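Local structure of LAE5 (Uncultured bacterium, 5JD3) at residues V31-S36 and A92-N97; E141-T146 and K151-L156; P163-A168 and A197-L202; A208-A211 and P217-A220. The protein is thought to be an esterase of the GDSL-like lipase/acylhydrolase family, probably hydrolysing ester bonds with a serine nucleophile. All coordinates share one frame; numbering follows the deposited sequence.

Contact 1: V31-S36 and A92-N97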
loop_
_atom_site.group_PDB
_atom_site.type_symbol
_atom_site.label_atom_id
_atom_site.label_comp_id
_atom_site.label_asym_id
_atom_site.label_seq_id
_atom_site.Cartn_x
_atom_site.Cartn_y
_atom_site.Cartn_z
ATOM N N VAL A 31 8.601 -3.214 6.680
ATOM C CA VAL A 31 7.395 -4.028 6.709
ATOM C C VAL A 31 6.276 -3.344 5.932
ATOM O O VAL A 31 5.875 -2.227 6.257
ATOM C CB VAL A 31 6.926 -4.304 8.152
ATOM C CG1 VAL A 31 5.504 -4.845 8.159
ATOM C CG2 VAL A 31 7.876 -5.271 8.841
ATOM N N ILE A 32 5.784 -4.018 4.898
ATOM C CA ILE A 32 4.715 -3.479 4.068
ATOM C C ILE A 32 3.419 -4.246 4.305
ATOM O O ILE A 32 3.347 -5.454 4.075
ATOM C CB ILE A 32 5.084 -3.526 2.575
ATOM C CG1 ILE A 32 6.437 -2.848 2.347
ATOM C CG2 ILE A 32 4.001 -2.866 1.738
ATOM C CD1 ILE A 32 6.936 -2.937 0.923
ATOM N N ILE A 33 2.394 -3.533 4.764
ATOM C CA ILE A 33 1.140 -4.160 5.161
ATOM C C ILE A 33 -0.044 -3.546 4.411
ATOM O O ILE A 33 -0.063 -2.346 4.137
ATOM C CB ILE A 33 0.933 -4.038 6.694
ATOM C CG1 ILE A 33 -0.321 -4.789 7.146
ATOM C CG2 ILE A 33 0.886 -2.576 7.124
ATOM C CD1 ILE A 33 -0.507 -4.810 8.647
ATOM N N GLY A 34 -1.021 -4.378 4.061
ATOM C CA GLY A 34 -2.194 -3.913 3.341
ATOM C C GLY A 34 -3.120 -5.031 2.900
ATOM O O GLY A 34 -3.171 -6.092 3.522
ATOM N N ASP A 35 -3.857 -4.790 1.818
ATOM C CA ASP A 35 -4.816 -5.767 1.309
ATOM C C ASP A 35 -4.196 -6.698 0.267
ATOM O O ASP A 35 -2.999 -6.984 0.316
ATOM C CB ASP A 35 -6.040 -5.056 0.726
ATOM C CG ASP A 35 -5.670 -3.876 -0.153
ATOM O OD1 ASP A 35 -4.677 -3.972 -0.904
ATOM O OD2 ASP A 35 -6.377 -2.847 -0.090
ATOM N N SER A 36 -5.016 -7.167 -0.670
ATOM C CA SER A 36 -4.572 -8.146 -1.662
ATOM C C SER A 36 -3.544 -7.568 -2.625
ATOM O O SER A 36 -2.740 -8.302 -3.199
ATOM C CB SER A 36 -5.763 -8.689 -2.453
ATOM O OG SER A 36 -6.178 -7.768 -3.446
ATOM N N ALA A 92 -6.020 -2.925 12.058
ATOM C CA ALA A 92 -5.888 -2.544 13.459
ATOM C C ALA A 92 -5.964 -3.754 14.385
ATOM O O ALA A 92 -5.344 -3.773 15.447
ATOM C CB ALA A 92 -6.959 -1.530 13.829
ATOM N N ALA A 93 -6.720 -4.765 13.970
ATOM C CA ALA A 93 -6.933 -5.952 14.791
ATOM C C ALA A 93 -5.685 -6.829 14.874
ATOM O O ALA A 93 -5.497 -7.559 15.847
ATOM C CB ALA A 93 -8.105 -6.758 14.252
ATOM N N ARG A 94 -4.834 -6.755 13.857
ATOM C CA ARG A 94 -3.650 -7.604 13.798
ATOM C C ARG A 94 -2.357 -6.798 13.816
ATOM O O ARG A 94 -1.276 -7.344 13.591
ATOM C CB ARG A 94 -3.690 -8.487 12.548
ATOM C CG ARG A 94 -3.609 -7.722 11.234
ATOM C CD ARG A 94 -3.768 -8.663 10.049
ATOM N NE ARG A 94 -3.688 -7.971 8.765
ATOM C CZ ARG A 94 -2.560 -7.773 8.090
ATOM N NH1 ARG A 94 -1.406 -8.210 8.575
ATOM N NH2 ARG A 94 -2.587 -7.136 6.927
ATOM N N TRP A 95 -2.471 -5.503 14.091
ATOM C CA TRP A 95 -1.325 -4.600 14.052
ATOM C C TRP A 95 -0.240 -5.001 15.049
ATOM O O TRP A 95 0.950 -4.910 14.750
ATOM C CB TRP A 95 -1.772 -3.163 14.323
ATOM C CG TRP A 95 -0.752 -2.132 13.944
ATOM C CD1 TRP A 95 0.182 -1.561 14.760
ATOM C CD2 TRP A 95 -0.565 -1.546 12.649
ATOM N NE1 TRP A 95 0.939 -0.658 14.054
ATOM C CE2 TRP A 95 0.500 -0.629 12.756
ATOM C CE3 TRP A 95 -1.195 -1.709 11.412
ATOM C CZ2 TRP A 95 0.950 0.121 11.671
ATOM C CZ3 TRP A 95 -0.747 -0.962 10.336
ATOM C CH2 TRP A 95 0.315 -0.059 10.473
ATOM N N GLN A 96 -0.656 -5.446 16.230
ATOM C CA GLN A 96 0.283 -5.820 17.282
ATOM C C GLN A 96 1.196 -6.971 16.864
ATOM O O GLN A 96 2.409 -6.915 17.070
ATOM C CB GLN A 96 -0.471 -6.196 18.560
ATOM C CG GLN A 96 0.412 -6.793 19.646
ATOM C CD GLN A 96 1.590 -5.904 20.000
ATOM O OE1 GLN A 96 1.455 -4.683 20.099
ATOM N NE2 GLN A 96 2.755 -6.513 20.188
ATOM N N ASN A 97 0.614 -8.008 16.273
ATOM C CA ASN A 97 1.379 -9.191 15.894
ATOM C C ASN A 97 2.071 -9.061 14.540
ATOM O O ASN A 97 3.146 -9.627 14.332
ATOM C CB ASN A 97 0.474 -10.426 15.884
ATOM C CG ASN A 97 -0.047 -10.779 17.263
ATOM O OD1 ASN A 97 0.462 -10.297 18.275
ATOM N ND2 ASN A 97 -1.064 -11.631 17.311
#

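Contact 2: E141-T146 and K151-L156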
loop_
_atom_site.group_PDB
_atom_site.type_symbol
_atom_site.label_atom_id
_atom_site.label_comp_id
_atom_site.label_asym_id
_atom_site.label_seq_id
_atom_site.Cartn_x
_atom_site.Cartn_y
_atom_site.Cartn_z
ATOM N N GLU A 141 -4.786 6.731 14.114
ATOM C CA GLU A 141 -4.398 6.039 15.333
ATOM C C GLU A 141 -3.298 5.013 15.133
ATOM O O GLU A 141 -2.413 4.907 15.929
ATOM C CB GLU A 141 -5.603 5.488 16.083
ATOM C CG GLU A 141 -5.352 4.385 17.106
ATOM C CD GLU A 141 -4.588 4.773 18.398
ATOM O OE1 GLU A 141 -4.372 5.979 18.714
ATOM O OE2 GLU A 141 -4.179 3.853 19.142
ATOM N N LEU A 142 -3.373 4.262 14.051
ATOM C CA LEU A 142 -2.316 3.305 13.745
ATOM C C LEU A 142 -0.987 4.018 13.528
ATOM O O LEU A 142 0.055 3.581 14.017
ATOM C CB LEU A 142 -2.672 2.479 12.508
ATOM C CG LEU A 142 -3.869 1.535 12.620
ATOM C CD1 LEU A 142 -4.098 0.809 11.303
ATOM C CD2 LEU A 142 -3.664 0.543 13.755
ATOM N N VAL A 143 -1.037 5.122 12.792
ATOM C CA VAL A 143 0.153 5.913 12.508
ATOM C C VAL A 143 0.706 6.552 13.778
ATOM O O VAL A 143 1.917 6.543 14.008
ATOM C CB VAL A 143 -0.145 7.008 11.465
ATOM C CG1 VAL A 143 0.970 8.035 11.432
ATOM C CG2 VAL A 143 -0.355 6.387 10.089
ATOM N N ALA A 144 -0.186 7.088 14.605
ATOM C CA ALA A 144 0.208 7.747 15.848
ATOM C C ALA A 144 0.962 6.804 16.783
ATOM O O ALA A 144 1.867 7.227 17.503
ATOM C CB ALA A 144 -1.014 8.319 16.551
ATOM N N ARG A 145 0.589 5.528 16.768
ATOM C CA ARG A 145 1.238 4.534 17.616
ATOM C C ARG A 145 2.525 3.998 16.997
ATOM O O ARG A 145 3.389 3.477 17.701
ATOM C CB ARG A 145 0.291 3.365 17.901
ATOM C CG ARG A 145 -0.863 3.688 18.834
ATOM C CD ARG A 145 -1.079 2.558 19.833
ATOM N NE ARG A 145 -1.141 1.251 19.182
ATOM C CZ ARG A 145 -2.269 0.609 18.895
ATOM N NH1 ARG A 145 -3.439 1.149 19.205
ATOM N NH2 ARG A 145 -2.225 -0.577 18.303
ATOM N N THR A 146 2.650 4.128 15.679
ATOM C CA THR A 146 3.755 3.511 14.952
ATOM C C THR A 146 4.862 4.509 14.605
ATOM O O THR A 146 6.036 4.148 14.546
ATOM C CB THR A 146 3.252 2.843 13.653
ATOM O OG1 THR A 146 2.175 1.951 13.961
ATOM C CG2 THR A 146 4.367 2.061 12.976
ATOM N N LYS A 151 11.949 4.474 12.187
ATOM C CA LYS A 151 12.780 5.512 11.586
ATOM C C LYS A 151 12.002 6.299 10.539
ATOM O O LYS A 151 12.330 7.446 10.239
ATOM C CB LYS A 151 14.035 4.904 10.955
ATOM C CG LYS A 151 15.049 4.379 11.957
ATOM C CD LYS A 151 16.368 4.046 11.279
ATOM C CE LYS A 151 17.435 3.683 12.298
ATOM N NZ LYS A 151 18.759 3.448 11.658
ATOM N N GLY A 152 10.969 5.673 9.984
ATOM C CA GLY A 152 10.142 6.313 8.980
ATOM C C GLY A 152 8.896 5.509 8.668
ATOM O O GLY A 152 8.897 4.281 8.764
ATOM N N MET A 153 7.826 6.205 8.296
ATOM C CA MET A 153 6.574 5.544 7.953
ATOM C C MET A 153 6.039 6.047 6.618
ATOM O O MET A 153 5.903 7.252 6.406
ATOM C CB MET A 153 5.536 5.757 9.055
ATOM C CG MET A 153 4.315 4.864 8.921
ATOM S SD MET A 153 3.433 4.654 10.477
ATOM C CE MET A 153 2.285 3.351 10.035
ATOM N N ILE A 154 5.736 5.114 5.721
ATOM C CA ILE A 154 5.279 5.458 4.380
ATOM C C ILE A 154 3.809 5.108 4.178
ATOM O O ILE A 154 3.391 3.977 4.423
ATOM C CB ILE A 154 6.113 4.740 3.298
ATOM C CG1 ILE A 154 7.601 5.065 3.455
ATOM C CG2 ILE A 154 5.629 5.121 1.911
ATOM C CD1 ILE A 154 8.392 3.993 4.176
ATOM N N LEU A 155 3.027 6.084 3.730
ATOM C CA LEU A 155 1.617 5.857 3.445
ATOM C C LEU A 155 1.355 5.877 1.944
ATOM O O LEU A 155 1.572 6.888 1.279
ATOM C CB LEU A 155 0.748 6.903 4.147
ATOM C CG LEU A 155 0.866 6.939 5.672
ATOM C CD1 LEU A 155 -0.150 7.897 6.275
ATOM C CD2 LEU A 155 0.704 5.544 6.251
ATOM N N LEU A 156 0.896 4.747 1.417
ATOM C CA LEU A 156 0.564 4.641 0.001
ATOM C C LEU A 156 -0.940 4.780 -0.190
ATOM O O LEU A 156 -1.717 4.008 0.372
ATOM C CB LEU A 156 1.055 3.313 -0.582
ATOM C CG LEU A 156 2.567 3.075 -0.675
ATOM C CD1 LEU A 156 3.148 2.600 0.651
ATOM C CD2 LEU A 156 2.885 2.086 -1.787
#

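Contact 3: P163-A168 and A197-L202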
loop_
_atom_site.group_PDB
_atom_site.type_symbol
_atom_site.label_atom_id
_atom_site.label_comp_id
_atom_site.label_asym_id
_atom_site.label_seq_id
_atom_site.Cartn_x
_atom_site.Cartn_y
_atom_site.Cartn_z
ATOM N N PRO A 163 -10.060 6.744 -14.914
ATOM C CA PRO A 163 -9.775 8.153 -15.208
ATOM C C PRO A 163 -10.976 9.076 -14.997
ATOM O O PRO A 163 -10.784 10.268 -14.763
ATOM C CB PRO A 163 -9.363 8.127 -16.684
ATOM C CG PRO A 163 -10.005 6.904 -17.235
ATOM C CD PRO A 163 -9.995 5.902 -16.121
ATOM N N ASN A 164 -12.190 8.538 -15.080
ATOM C CA ASN A 164 -13.389 9.343 -14.868
ATOM C C ASN A 164 -13.471 9.840 -13.428
ATOM O O ASN A 164 -13.767 9.072 -12.513
ATOM C CB ASN A 164 -14.648 8.547 -15.219
ATOM C CG ASN A 164 -15.909 9.380 -15.108
ATOM O OD1 ASN A 164 -15.865 10.604 -15.210
ATOM N ND2 ASN A 164 -17.041 8.718 -14.892
ATOM N N ARG A 165 -13.213 11.130 -13.237
ATOM C CA ARG A 165 -13.122 11.708 -11.900
ATOM C C ARG A 165 -14.486 11.903 -11.243
ATOM O O ARG A 165 -14.568 12.128 -10.035
ATOM C CB ARG A 165 -12.377 13.044 -11.954
ATOM C CG ARG A 165 -10.975 12.936 -12.525
ATOM C CD ARG A 165 -10.112 12.008 -11.687
ATOM N NE ARG A 165 -9.769 12.590 -10.392
ATOM C CZ ARG A 165 -8.593 13.142 -10.111
ATOM N NH1 ARG A 165 -7.639 13.182 -11.032
ATOM N NH2 ARG A 165 -8.365 13.648 -8.908
ATOM N N GLU A 166 -15.554 11.819 -12.030
ATOM C CA GLU A 166 -16.897 11.955 -11.478
ATOM C C GLU A 166 -17.606 10.604 -11.391
ATOM O O GLU A 166 -18.820 10.541 -11.201
ATOM C CB GLU A 166 -17.724 12.948 -12.300
ATOM C CG GLU A 166 -17.542 12.842 -13.801
ATOM C CD GLU A 166 -18.019 14.086 -14.530
ATOM O OE1 GLU A 166 -18.497 15.023 -13.856
ATOM O OE2 GLU A 166 -17.910 14.128 -15.773
ATOM N N ASP A 167 -16.839 9.528 -11.531
ATOM C CA ASP A 167 -17.347 8.193 -11.242
ATOM C C ASP A 167 -17.507 8.060 -9.733
ATOM O O ASP A 167 -16.608 8.432 -8.977
ATOM C CB ASP A 167 -16.408 7.114 -11.786
ATOM C CG ASP A 167 -16.861 5.709 -11.427
ATOM O OD1 ASP A 167 -17.583 5.088 -12.237
ATOM O OD2 ASP A 167 -16.492 5.221 -10.338
ATOM N N ALA A 168 -18.653 7.536 -9.306
ATOM C CA ALA A 168 -19.012 7.479 -7.890
ATOM C C ALA A 168 -17.932 6.836 -7.023
ATOM O O ALA A 168 -17.657 7.306 -5.920
ATOM C CB ALA A 168 -20.328 6.736 -7.717
ATOM N N ALA A 197 0.100 8.189 -9.986
ATOM C CA ALA A 197 0.952 7.381 -10.850
ATOM C C ALA A 197 0.117 6.655 -11.898
ATOM O O ALA A 197 0.493 6.594 -13.069
ATOM C CB ALA A 197 1.758 6.385 -10.027
ATOM N N PHE A 198 -1.018 6.109 -11.472
ATOM C CA PHE A 198 -1.934 5.453 -12.397
ATOM C C PHE A 198 -2.550 6.465 -13.357
ATOM O O PHE A 198 -2.739 6.170 -14.537
ATOM C CB PHE A 198 -3.034 4.705 -11.639
ATOM C CG PHE A 198 -2.638 3.320 -11.205
ATOM C CD1 PHE A 198 -2.326 2.350 -12.144
ATOM C CD2 PHE A 198 -2.591 2.984 -9.862
ATOM C CE1 PHE A 198 -1.964 1.075 -11.753
ATOM C CE2 PHE A 198 -2.229 1.709 -9.464
ATOM C CZ PHE A 198 -1.916 0.753 -10.411
ATOM N N ASP A 199 -2.852 7.658 -12.850
ATOM C CA ASP A 199 -3.434 8.717 -13.672
ATOM C C ASP A 199 -2.505 9.119 -14.813
ATOM O O ASP A 199 -2.962 9.468 -15.901
ATOM C CB ASP A 199 -3.768 9.943 -12.818
ATOM C CG ASP A 199 -4.953 9.710 -11.902
ATOM O OD1 ASP A 199 -5.597 8.645 -12.019
ATOM O OD2 ASP A 199 -5.249 10.596 -11.074
ATOM N N ARG A 200 -1.201 9.071 -14.560
ATOM C CA ARG A 200 -0.216 9.368 -15.592
ATOM C C ARG A 200 -0.168 8.252 -16.629
ATOM O O ARG A 200 -0.090 8.509 -17.831
ATOM C CB ARG A 200 1.166 9.580 -14.973
ATOM C CG ARG A 200 1.457 11.024 -14.594
ATOM C CD ARG A 200 2.711 11.133 -13.743
ATOM N NE ARG A 200 2.425 10.937 -12.326
ATOM C CZ ARG A 200 3.236 10.315 -11.478
ATOM N NH1 ARG A 200 2.893 10.183 -10.203
ATOM N NH2 ARG A 200 4.389 9.820 -11.904
ATOM N N TYR A 201 -0.219 7.012 -16.154
ATOM C CA TYR A 201 -0.227 5.849 -17.032
ATOM C C TYR A 201 -1.459 5.850 -17.931
ATOM O O TYR A 201 -1.371 5.547 -19.121
ATOM C CB TYR A 201 -0.182 4.558 -16.210
ATOM C CG TYR A 201 0.014 3.302 -17.033
ATOM C CD1 TYR A 201 1.277 2.754 -17.209
ATOM C CD2 TYR A 201 -1.067 2.661 -17.630
ATOM C CE1 TYR A 201 1.460 1.605 -17.958
ATOM C CE2 TYR A 201 -0.892 1.516 -18.383
ATOM C CZ TYR A 201 0.372 0.991 -18.541
ATOM O OH TYR A 201 0.546 -0.152 -19.287
ATOM N N LEU A 202 -2.605 6.202 -17.354
ATOM C CA LEU A 202 -3.882 6.144 -18.062
ATOM C C LEU A 202 -4.017 7.201 -19.157
ATOM O O LEU A 202 -5.034 7.257 -19.847
ATOM C CB LEU A 202 -5.038 6.277 -17.069
ATOM C CG LEU A 202 -5.234 5.088 -16.128
ATOM C CD1 LEU A 202 -6.270 5.403 -15.058
ATOM C CD2 LEU A 202 -5.627 3.846 -16.917
HETATM O O HOH W 1 -4.261 13.076 -11.282
#

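Contact 4: A208-A211 and P217-A220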
loop_
_atom_site.group_PDB
_atom_site.type_symbol
_atom_site.label_atom_id
_atom_site.label_comp_id
_atom_site.label_asym_id
_atom_site.label_seq_id
_atom_site.Cartn_x
_atom_site.Cartn_y
_atom_site.Cartn_z
ATOM N N ALA A 208 -8.549 -1.230 -18.987
ATOM C CA ALA A 208 -8.615 -2.641 -19.355
ATOM C C ALA A 208 -7.234 -3.211 -19.669
ATOM O O ALA A 208 -6.989 -4.404 -19.489
ATOM C CB ALA A 208 -9.545 -2.832 -20.543
ATOM N N GLN A 209 -6.333 -2.351 -20.135
ATOM C CA GLN A 209 -4.973 -2.763 -20.459
ATOM C C GLN A 209 -4.207 -3.148 -19.193
ATOM O O GLN A 209 -3.246 -3.916 -19.246
ATOM C CB GLN A 209 -4.246 -1.645 -21.215
ATOM C CG GLN A 209 -2.915 -2.052 -21.831
ATOM C CD GLN A 209 -1.740 -1.812 -20.904
ATOM O OE1 GLN A 209 -1.884 -1.207 -19.842
ATOM N NE2 GLN A 209 -0.568 -2.293 -21.300
ATOM N N LEU A 210 -4.646 -2.617 -18.054
ATOM C CA LEU A 210 -4.011 -2.912 -16.772
ATOM C C LEU A 210 -4.818 -3.892 -15.929
ATOM O O LEU A 210 -4.284 -4.887 -15.442
ATOM C CB LEU A 210 -3.793 -1.626 -15.972
ATOM C CG LEU A 210 -2.609 -0.742 -16.355
ATOM C CD1 LEU A 210 -2.439 0.367 -15.331
ATOM C CD2 LEU A 210 -1.335 -1.564 -16.478
ATOM N N ALA A 211 -6.103 -3.602 -15.750
ATOM C CA ALA A 211 -6.941 -4.397 -14.860
ATOM C C ALA A 211 -8.397 -4.414 -15.306
ATOM O O ALA A 211 -9.022 -3.364 -15.457
ATOM C CB ALA A 211 -6.837 -3.871 -13.438
ATOM N N PRO A 217 -4.266 -5.331 -10.944
ATOM C CA PRO A 217 -3.634 -5.137 -12.249
ATOM C C PRO A 217 -2.708 -6.281 -12.640
ATOM O O PRO A 217 -2.435 -7.162 -11.825
ATOM C CB PRO A 217 -2.837 -3.853 -12.043
ATOM C CG PRO A 217 -2.396 -3.949 -10.609
ATOM C CD PRO A 217 -3.474 -4.718 -9.864
ATOM N N ASN A 218 -2.233 -6.264 -13.881
ATOM C CA ASN A 218 -1.181 -7.181 -14.297
ATOM C C ASN A 218 0.152 -6.715 -13.720
ATOM O O ASN A 218 0.189 -5.780 -12.920
ATOM C CB ASN A 218 -1.113 -7.287 -15.825
ATOM C CG ASN A 218 -1.039 -5.932 -16.509
ATOM O OD1 ASN A 218 -0.751 -4.914 -15.879
ATOM N ND2 ASN A 218 -1.299 -5.917 -17.812
ATOM N N LEU A 219 1.242 -7.359 -14.122
ATOM C CA LEU A 219 2.555 -7.019 -13.583
ATOM C C LEU A 219 2.926 -5.568 -13.886
ATOM O O LEU A 219 3.575 -4.904 -13.077
ATOM C CB LEU A 219 3.625 -7.959 -14.135
ATOM C CG LEU A 219 4.955 -7.925 -13.380
ATOM C CD1 LEU A 219 4.757 -8.363 -11.935
ATOM C CD2 LEU A 219 5.996 -8.791 -14.070
ATOM N N ALA A 220 2.501 -5.083 -15.050
ATOM C CA ALA A 220 2.757 -3.705 -15.454
ATOM C C ALA A 220 2.131 -2.717 -14.475
ATOM O O ALA A 220 2.734 -1.700 -14.133
ATOM C CB ALA A 220 2.235 -3.459 -16.860
#

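Contact 1: V31-S36 and A92-N97
Ile33 and Trp95 mark the closest backbone approach, with their CA atoms 9.2 Å apart. Strand 31-34 and helix 92-97 run antiparallel, at 160° between their directions. Their axes come no nearer than 10.7 Å, so side chains fill the interval.

Ile33 points toward the helix and has the largest share of the contact. Its CG1 branch is anti to the backbone N (chi1 -175°), which sends CD1 over one face of the Arg94 guanidinium. CD1 lies 3.5 Å from Arg94 NH1, and CG1 is 3.3 Å from Arg94 NH2. The other branch turns to the indole: Ile33 CG2 meets Trp95 CZ3 at 3.9 Å, an oblique apolar contact.

Arg94 leaves the helix with CG between the backbone N and the carbonyl carbon (chi1 65°). From CG to NE the chain is extended, and this brings the flat head over Ile33. Gly34 O sits at the guanidinium edge, near its plane, but the 3.6 Å to Arg94 NH2 is not a hydrogen bond. The polar partners lie elsewhere: Asp98 pairs with NH1, Gln81 O accepts from NH2, and Asn86 OD1 accepts from NE. A methionine here would probably leave Asp98 without its charged mate and Gln81 O without this donor.

The strand leads into the Gly34-Asp35-Ser36 motif of the family, where Ser36, probably the nucleophile, hydrogen-bonds His216. All three guanidinium nitrogens of the arginine thus have polar partners, while one face packs on isoleucine, which suggests a charge held in a fixed orientation beside the hydrophobic core.

Contact 2: E141-T146 and K151-L156
Thr146 and Met153 make the tight part of this contact, with their CA atoms 7.8 Å apart. The two side chains cross at about a right angle. Met153 SD lies 3.7 Å from Thr146 CB and touches CG2 as well, and the CE methyl packs against the same two carbons. Met153 reaches there because CG is anti to the backbone N (chi1 -168°) and the chain stays extended beyond it.

Val143 adds to the apolar layer. Its CG2 is 4.0 Å from Met153 CE, and the two side chains cross at a slant. It also meets Leu155 tip to tip, with Val143 CG2 4.1 Å from Leu155 CD2.

The hydroxyl of Thr146 is turned back to its own helix. OG1 donates to Leu142 O over 2.7 Å and also takes a weak hydrogen bond from Trp95 NE1. With an alanine at Thr146, the Trp95 N-H would probably be left without this acceptor, and Met153 would lose the CG2 methyl beside its sulfur.

The far side of the helix is different. Ala144 and Arg145 point away from the strand. Arg145 NH1 forms a salt bridge with Glu141 OE2 at 2.8 Å, one turn apart along the exposed flank. Glu141 uses its anti lone pair, and the oxygen is tilted 27° from the guanidinium plane. This pair does not touch the strand.

Helix 132-146 ends the connection, which also holds helix 113-121, from strand 106-110 to its parallel neighbour 152-156. The contact is therefore the closing half of a beta-alpha-beta crossover, as expected of the three-layer alpha/beta fold of these hydrolases.

Contact 3: P163-A168 and A197-L202
Pro163 and Leu202 form the apolar part of this surface contact. Leu202 CD1 lies 3.9 Å from Pro163 CD, and the two side chains cross at about a right angle. Leu202 points toward the loop, and CG anti to the carbonyl carbon (chi1 -69°) carries CD1 out to the proline ring.

The charged part joins Arg165 to Asp199. Arg165 NH1 is 3.5 Å from Asp199 OD2, a salt bridge of charges alone, because the oxygen lies well out of the guanidinium plane and no N-H points at it. The guanidinium and carboxylate planes are 37° apart. The arginine chain bends at chi2 and chi3 to bring its head round to the helix. Asp199 has other partners: Gln195 NE2 donates to OD1, and Arg170 makes a salt bridge with OD2.

The loop here is the one that follows strand 152-156 and starts helix 168-187. It makes a type I beta turn from Asn164 to Asp167, with Asp167 N bonded to Asn164 O over 3.3 Å. Asp167 then acts as N-cap, its OD2 accepting from the backbone N of Met169 and Arg170.

Water adds a third kind of link. It donates to Asp199 OD2 over 2.7 Å and accepts a weak bond of 3.4 Å from Arg165 NH1. On the other flank of helix 194-201, Phe198 and Ala197 turn to helix 219-232.

Contact 4: A208-A211 and P217-A220
Leu210 and Asn218 close the base of the loop that carries Asp213 and His216. In GDSL hydrolases an Asp-x-x-His motif of this kind supplies the acid and the base, and here both probably complete a triad with Ser36.

The main bond is between backbones: Asn218 N donates to Leu210 O over 2.9 Å, with an angle of 146° at the hydrogen. The same carbonyl receives a CA-H...O contact from Pro217 CA at 3.3 Å. One residue earlier, Asn218 ND2 gives a weak, bent bond of 3.1 Å to Gln209 O. Two successive carbonyls of 208-211 are thus met by the backbone and side chain of one asparagine.

Asn218 is also the N-cap of helix 219-232. Its CG stands between the backbone N and the carbonyl carbon (chi1 51°), and OD1 accepts from Gly221 N in the first turn. This fixes the amide, because each of its ends has a partner, though ND2 has only the weak one noted. Leu210 crosses it at about a right angle, its CD2 3.5 Å from Asn218 OD1.

Apolar contacts flank the bonds. Leu210 CD2 reaches Ala220 CB at 4.1 Å, and Ala211 CB lies 3.6 Å from Pro217 CA. The Ala211 methyl also touches the probable triad residues.

Around it, Leu210 packs on Phe198 and Tyr201 of helix 194-201. Ala211 meets Ile161, and Pro217 lies on Tyr159. The contact therefore sits where the loop after helix 194-201 turns into the start of helix 219-232.

In the fold
Contacts 1 and 2 are buried and share the parallel sheet. Each lays a helix over a strand, and they touch: the Trp95 indole bridges the two, packing on Leu142 and on the Met153 methyl. Their chemistry is mainly apolar, with polar groups paired outside the contact in 1, and largely within the helix in 2. Contacts 3 and 4 lie away from these, with centres about 14 Å apart. Surface contact 3 combines a small apolar touch with a charge pair and a water; contact 4, partly buried, is held by one backbone hydrogen bond and a weak side-chain one. Tyr201 OH to Gln209 OE1 joins them. Contact 1 holds Ser36 of the probable triad and contact 4 adjoins it.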